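2-(3-amino-3-carboxypropyl)histidine synthase (PDB 3LZD) catalyses the first step of diphthamide biosynthesis, using a [4Fe-4S] cluster to transfer the 3-amino-3-carboxypropyl group of S-adenosyl-L-methionine to a histidine of elongation factor 2. Local coordinates at residues T158-H163 against I211-S216; H293-R298 against E345-L350. One frame throughout, in Å; residues are numbered along the deposited sequence.

Interaction 1. Residues T158-H163 against I211-S216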
loop_
_atom_site.group_PDB
_atom_site.type_symbol
_atom_site.label_atom_id
_atom_site.label_comp_id
_atom_site.label_asym_id
_atom_site.label_seq_id
_atom_site.Cartn_x
_atom_site.Cartn_y
_atom_site.Cartn_z
ATOM N N THR A 158 15.526 20.210 -22.576
ATOM C CA THR A 158 14.757 19.590 -21.502
ATOM C C THR A 158 15.660 19.038 -20.414
ATOM O O THR A 158 16.839 18.759 -20.650
ATOM C CB THR A 158 13.937 18.387 -22.026
ATOM O OG1 THR A 158 14.829 17.396 -22.554
ATOM C CG2 THR A 158 12.999 18.808 -23.134
ATOM N N THR A 159 15.096 18.877 -19.221
ATOM C CA THR A 159 15.827 18.317 -18.098
ATOM C C THR A 159 14.815 17.832 -17.061
ATOM O O THR A 159 13.608 17.978 -17.252
ATOM C CB THR A 159 16.793 19.357 -17.469
ATOM O OG1 THR A 159 17.661 18.692 -16.546
ATOM C CG2 THR A 159 16.037 20.449 -16.729
ATOM N N THR A 160 15.303 17.226 -15.989
ATOM C CA THR A 160 14.437 16.747 -14.919
ATOM C C THR A 160 14.436 17.812 -13.809
ATOM O O THR A 160 15.267 18.722 -13.798
ATOM C CB THR A 160 14.966 15.436 -14.299
ATOM O OG1 THR A 160 16.316 15.645 -13.867
ATOM C CG2 THR A 160 14.915 14.283 -15.298
ATOM N N ALA A 161 13.525 17.652 -12.859
ATOM C CA ALA A 161 13.351 18.581 -11.741
ATOM C C ALA A 161 14.624 19.005 -11.030
ATOM O O ALA A 161 14.831 20.180 -10.766
ATOM C CB ALA A 161 12.369 17.964 -10.720
ATOM N N GLN A 162 15.489 18.050 -10.729
ATOM C CA GLN A 162 16.723 18.343 -10.000
ATOM C C GLN A 162 17.732 19.266 -10.680
ATOM O O GLN A 162 18.618 19.813 -10.005
ATOM C CB GLN A 162 17.416 17.033 -9.612
ATOM C CG GLN A 162 17.973 16.269 -10.791
ATOM C CD GLN A 162 18.583 14.949 -10.376
ATOM O OE1 GLN A 162 19.427 14.896 -9.484
ATOM N NE2 GLN A 162 18.164 13.875 -11.028
ATOM N N HIS A 163 17.619 19.440 -11.999
ATOM C CA HIS A 163 18.540 20.328 -12.715
ATOM C C HIS A 163 17.815 21.517 -13.339
ATOM O O HIS A 163 18.415 22.288 -14.098
ATOM C CB HIS A 163 19.270 19.561 -13.827
ATOM C CG HIS A 163 20.034 18.373 -13.336
ATOM N ND1 HIS A 163 20.985 18.461 -12.344
ATOM C CD2 HIS A 163 19.963 17.067 -13.677
ATOM C CE1 HIS A 163 21.463 17.257 -12.091
ATOM N NE2 HIS A 163 20.859 16.393 -12.886
ATOM N N ILE A 211 16.189 17.394 -29.967
ATOM C CA ILE A 211 15.982 17.618 -28.535
ATOM C C ILE A 211 17.234 17.326 -27.711
ATOM O O ILE A 211 17.877 16.290 -27.893
ATOM C CB ILE A 211 14.840 16.712 -27.983
ATOM C CG1 ILE A 211 13.511 17.042 -28.689
ATOM C CG2 ILE A 211 14.711 16.907 -26.455
ATOM C CD1 ILE A 211 12.384 16.037 -28.417
ATOM N N LEU A 212 17.592 18.247 -26.819
ATOM C CA LEU A 212 18.724 18.017 -25.925
ATOM C C LEU A 212 18.170 17.676 -24.533
ATOM O O LEU A 212 17.311 18.400 -24.004
ATOM C CB LEU A 212 19.606 19.257 -25.805
ATOM C CG LEU A 212 20.697 19.273 -24.707
ATOM C CD1 LEU A 212 21.740 18.172 -24.899
ATOM C CD2 LEU A 212 21.361 20.604 -24.753
ATOM N N PHE A 213 18.619 16.557 -23.961
ATOM C CA PHE A 213 18.199 16.191 -22.611
ATOM C C PHE A 213 19.414 16.288 -21.686
ATOM O O PHE A 213 20.467 15.691 -21.952
ATOM C CB PHE A 213 17.631 14.764 -22.550
ATOM C CG PHE A 213 17.357 14.286 -21.141
ATOM C CD1 PHE A 213 16.222 14.715 -20.449
ATOM C CD2 PHE A 213 18.269 13.459 -20.485
ATOM C CE1 PHE A 213 15.997 14.326 -19.121
ATOM C CE2 PHE A 213 18.062 13.065 -19.159
ATOM C CZ PHE A 213 16.915 13.501 -18.471
ATOM N N ILE A 214 19.273 17.053 -20.608
ATOM C CA ILE A 214 20.351 17.203 -19.631
ATOM C C ILE A 214 20.008 16.381 -18.394
ATOM O O ILE A 214 19.048 16.690 -17.683
ATOM C CB ILE A 214 20.530 18.666 -19.186
ATOM C CG1 ILE A 214 20.801 19.550 -20.397
ATOM C CG2 ILE A 214 21.679 18.758 -18.169
ATOM C CD1 ILE A 214 20.938 21.026 -20.060
ATOM N N GLY A 215 20.780 15.330 -18.145
ATOM C CA GLY A 215 20.532 14.493 -16.986
ATOM C C GLY A 215 21.171 13.120 -17.079
ATOM O O GLY A 215 21.805 12.781 -18.074
ATOM N N SER A 216 21.007 12.330 -16.029
ATOM C CA SER A 216 21.549 10.978 -15.993
ATOM C C SER A 216 20.416 9.993 -16.258
ATOM O O SER A 216 19.240 10.363 -16.267
ATOM C CB SER A 216 22.150 10.692 -14.612
ATOM O OG SER A 216 23.161 11.638 -14.309
HETATM O O HOH W 1 20.868 13.699 -13.466
#

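Interaction 2. Residues H293-R298 against E345-L350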
loop_
_atom_site.group_PDB
_atom_site.type_symbol
_atom_site.label_atom_id
_atom_site.label_comp_id
_atom_site.label_asym_id
_atom_site.label_seq_id
_atom_site.Cartn_x
_atom_site.Cartn_y
_atom_site.Cartn_z
ATOM N N HIS A 293 -13.964 -6.865 -28.301
ATOM C CA HIS A 293 -13.131 -7.666 -29.184
ATOM C C HIS A 293 -12.861 -9.119 -28.796
ATOM O O HIS A 293 -11.781 -9.652 -29.067
ATOM C CB HIS A 293 -11.813 -6.940 -29.434
ATOM C CG HIS A 293 -11.966 -5.703 -30.262
ATOM N ND1 HIS A 293 -12.758 -4.641 -29.876
ATOM C CD2 HIS A 293 -11.450 -5.366 -31.468
ATOM C CE1 HIS A 293 -12.723 -3.705 -30.808
ATOM N NE2 HIS A 293 -11.936 -4.120 -31.786
ATOM N N GLY A 294 -13.835 -9.759 -28.158
ATOM C CA GLY A 294 -13.684 -11.159 -27.797
ATOM C C GLY A 294 -12.918 -11.555 -26.549
ATOM O O GLY A 294 -12.880 -12.737 -26.208
ATOM N N ARG A 295 -12.311 -10.597 -25.858
ATOM C CA ARG A 295 -11.555 -10.917 -24.648
ATOM C C ARG A 295 -12.350 -10.656 -23.379
ATOM O O ARG A 295 -13.357 -9.947 -23.391
ATOM C CB ARG A 295 -10.267 -10.089 -24.571
ATOM C CG ARG A 295 -9.133 -10.568 -25.449
ATOM C CD ARG A 295 -9.328 -10.189 -26.891
ATOM N NE ARG A 295 -8.108 -10.416 -27.663
ATOM C CZ ARG A 295 -7.999 -10.179 -28.968
ATOM N NH1 ARG A 295 -6.853 -10.411 -29.595
ATOM N NH2 ARG A 295 -9.042 -9.711 -29.649
ATOM N N GLU A 296 -11.898 -11.247 -22.282
ATOM C CA GLU A 296 -12.536 -11.010 -20.997
ATOM C C GLU A 296 -11.627 -9.989 -20.321
ATOM O O GLU A 296 -10.406 -10.034 -20.483
ATOM C CB GLU A 296 -12.609 -12.291 -20.163
ATOM C CG GLU A 296 -13.556 -13.355 -20.716
ATOM C CD GLU A 296 -13.668 -14.565 -19.795
ATOM O OE1 GLU A 296 -14.177 -14.414 -18.663
ATOM O OE2 GLU A 296 -13.239 -15.667 -20.203
ATOM N N ALA A 297 -12.219 -9.054 -19.589
ATOM C CA ALA A 297 -11.434 -8.037 -18.924
ATOM C C ALA A 297 -12.098 -7.615 -17.635
ATOM O O ALA A 297 -13.305 -7.379 -17.592
ATOM C CB ALA A 297 -11.257 -6.836 -19.841
ATOM N N ARG A 298 -11.296 -7.524 -16.580
ATOM C CA ARG A 298 -11.785 -7.124 -15.270
ATOM C C ARG A 298 -10.988 -5.923 -14.798
ATOM O O ARG A 298 -9.759 -5.922 -14.881
ATOM C CB ARG A 298 -11.598 -8.267 -14.266
ATOM C CG ARG A 298 -11.936 -7.892 -12.830
ATOM C CD ARG A 298 -13.433 -7.775 -12.665
ATOM N NE ARG A 298 -14.064 -9.002 -13.136
ATOM C CZ ARG A 298 -15.211 -9.048 -13.804
ATOM N NH1 ARG A 298 -15.702 -10.220 -14.197
ATOM N NH2 ARG A 298 -15.864 -7.924 -14.080
ATOM N N GLU A 345 -4.324 -1.179 -27.703
ATOM C CA GLU A 345 -4.913 -0.752 -28.963
ATOM C C GLU A 345 -4.133 -1.330 -30.149
ATOM O O GLU A 345 -4.716 -1.650 -31.180
ATOM C CB GLU A 345 -4.964 0.777 -29.000
ATOM C CG GLU A 345 -5.618 1.352 -27.738
ATOM C CD GLU A 345 -5.632 2.875 -27.682
ATOM O OE1 GLU A 345 -4.580 3.500 -27.947
ATOM O OE2 GLU A 345 -6.697 3.444 -27.352
ATOM N N ILE A 346 -2.823 -1.486 -29.999
ATOM C CA ILE A 346 -2.028 -2.069 -31.072
ATOM C C ILE A 346 -2.357 -3.552 -31.139
ATOM O O ILE A 346 -2.579 -4.092 -32.220
ATOM C CB ILE A 346 -0.513 -1.916 -30.825
ATOM C CG1 ILE A 346 -0.091 -0.467 -31.039
ATOM C CG2 ILE A 346 0.264 -2.824 -31.752
ATOM C CD1 ILE A 346 1.399 -0.237 -30.838
ATOM N N LEU A 347 -2.404 -4.204 -29.979
ATOM C CA LEU A 347 -2.707 -5.633 -29.921
ATOM C C LEU A 347 -4.066 -5.949 -30.546
ATOM O O LEU A 347 -4.204 -6.918 -31.294
ATOM C CB LEU A 347 -2.668 -6.134 -28.474
ATOM C CG LEU A 347 -3.005 -7.613 -28.224
ATOM C CD1 LEU A 347 -2.367 -8.085 -26.932
ATOM C CD2 LEU A 347 -4.509 -7.801 -28.163
ATOM N N LEU A 348 -5.066 -5.136 -30.227
ATOM C CA LEU A 348 -6.400 -5.333 -30.771
ATOM C C LEU A 348 -6.482 -4.946 -32.249
ATOM O O LEU A 348 -7.511 -5.153 -32.890
ATOM C CB LEU A 348 -7.418 -4.520 -29.978
ATOM C CG LEU A 348 -7.679 -4.979 -28.547
ATOM C CD1 LEU A 348 -8.860 -4.189 -27.993
ATOM C CD2 LEU A 348 -7.986 -6.475 -28.521
ATOM N N GLY A 349 -5.405 -4.375 -32.780
ATOM C CA GLY A 349 -5.383 -3.983 -34.178
ATOM C C GLY A 349 -6.034 -2.648 -34.497
ATOM O O GLY A 349 -6.353 -2.379 -35.651
ATOM N N LEU A 350 -6.227 -1.804 -33.491
ATOM C CA LEU A 350 -6.853 -0.498 -33.702
ATOM C C LEU A 350 -5.829 0.600 -33.976
ATOM O O LEU A 350 -6.120 1.580 -34.660
ATOM C CB LEU A 350 -7.688 -0.109 -32.478
ATOM C CG LEU A 350 -8.948 -0.930 -32.192
ATOM C CD1 LEU A 350 -8.647 -2.425 -32.243
ATOM C CD2 LEU A 350 -9.485 -0.545 -30.833
#

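Interaction 1. Residues T158-H163 against I211-S216
T158 pairs with F213 where strands 154-159 and 210-214 run parallel: T158 N donates to L212 O at 2.9 Å, nearly in line with the carbonyl, and I214 N returns a bond to T158 O at 3.0 Å. These are neighbouring inner strands of a mixed five-stranded sheet with helices 167-176 and 219-228 packed on its two faces, an alpha/beta/alpha sandwich. T158 OG1 sits between its own N and carbonyl carbon (chi1 61°), close enough to the neighbouring strand to donate to the same L212 O at 3.0 Å, well off the carbonyl plane, so one oxygen is gripped by two donors from a single residue. That hydroxyl also lies at the edge of the F213 ring, near CD1. With an alanine here, L212 O would probably lose its second donor and a gap would be likely to open beside F213 and I211 CG2. T159 points its side chain to the face opposite T158 and F213, the face that also carries I214. With OG1 opposite its own N (chi1 -169°), the hydroxyl donates to the backbone I214 O at 2.7 Å, a side-chain bond between the two segments. T160, its side chain about 10 Å from the iron-sulfur cluster, puts its methyl CG2 in the plane of the F213 ring, 3.8 Å from CZ. Further on the chain turns back, H163 N bonding to T160 O, and H163 brings CD2 near G215 CA; water 1 joins H163 NE2 at 2.8 Å to S216 N at 2.9 Å. G215 has backbone angles that suit only glycine, since a CB would press on the preceding carbonyl, and it would also run into F213 CZ. Two threonine hydroxyls and a water thus add their hydrogen bonds to those of the backbone, tying the segments together through side chains as well.

Interaction 2. Residues H293-R298 against E345-L350
L347, in the last turn of helix 341-347, reaches R295 through one methyl: its CD2 lies 3.8 Å from NH1, approaching the guanidinium obliquely. L348 follows with the central side chain of the contact, its two methyls divided between two partners. CD2 rests over one face of the R295 guanidinium, toward the rim of the group, 3.6 Å from NH2, while CD1 stands over one face of the H293 ring but toward its rim, 4.1 Å from CG. The arginine is bent at chi2 (77°), which turns its head back to H293: NH2 donates to H293 O at 2.8 Å, in the plane of the carbonyl and close to that of the guanidinium. That bond fixes how the flat group presents itself to the leucine. G349 then ends the helix in a Schellman motif, its N bonded to I346 O and L350 N to E345 O. On the facing side, helix 280-292 ends in the same way, with G294 in the positive-phi position, so the contact brings together two helix C-termini, each closed by a glycine. L350 comes next; its side chain and that of H293 come at each other from opposite directions, L350 CD1 oblique to the ring and 3.7 Å from H293 NE2. Both L348 and L350 also touch L289 of helix 280-292, whose O takes a weak hydrogen bond from H293 ND1.

Interaction 1 is buried and interaction 2 lies at the surface, far from the cluster, their centres about 36 Å apart. They share no helix or strand. In 158-163 against 211-216, neighbouring parallel strands of a mixed sheet meet through backbone bonds, and threonine hydroxyls reinforce the pairing; in 293-298 against 345-350, two helix ends come together without a hydrogen bond between them, leucine methyls lying against an imidazole and a guanidinium. The first pair belongs to the sheet containing strand 231-235, whereas 293-298 leads into the strand outermost within this chain of a separate parallel sheet, where R298 forms salt bridges to E71 and E78 of the second subunit.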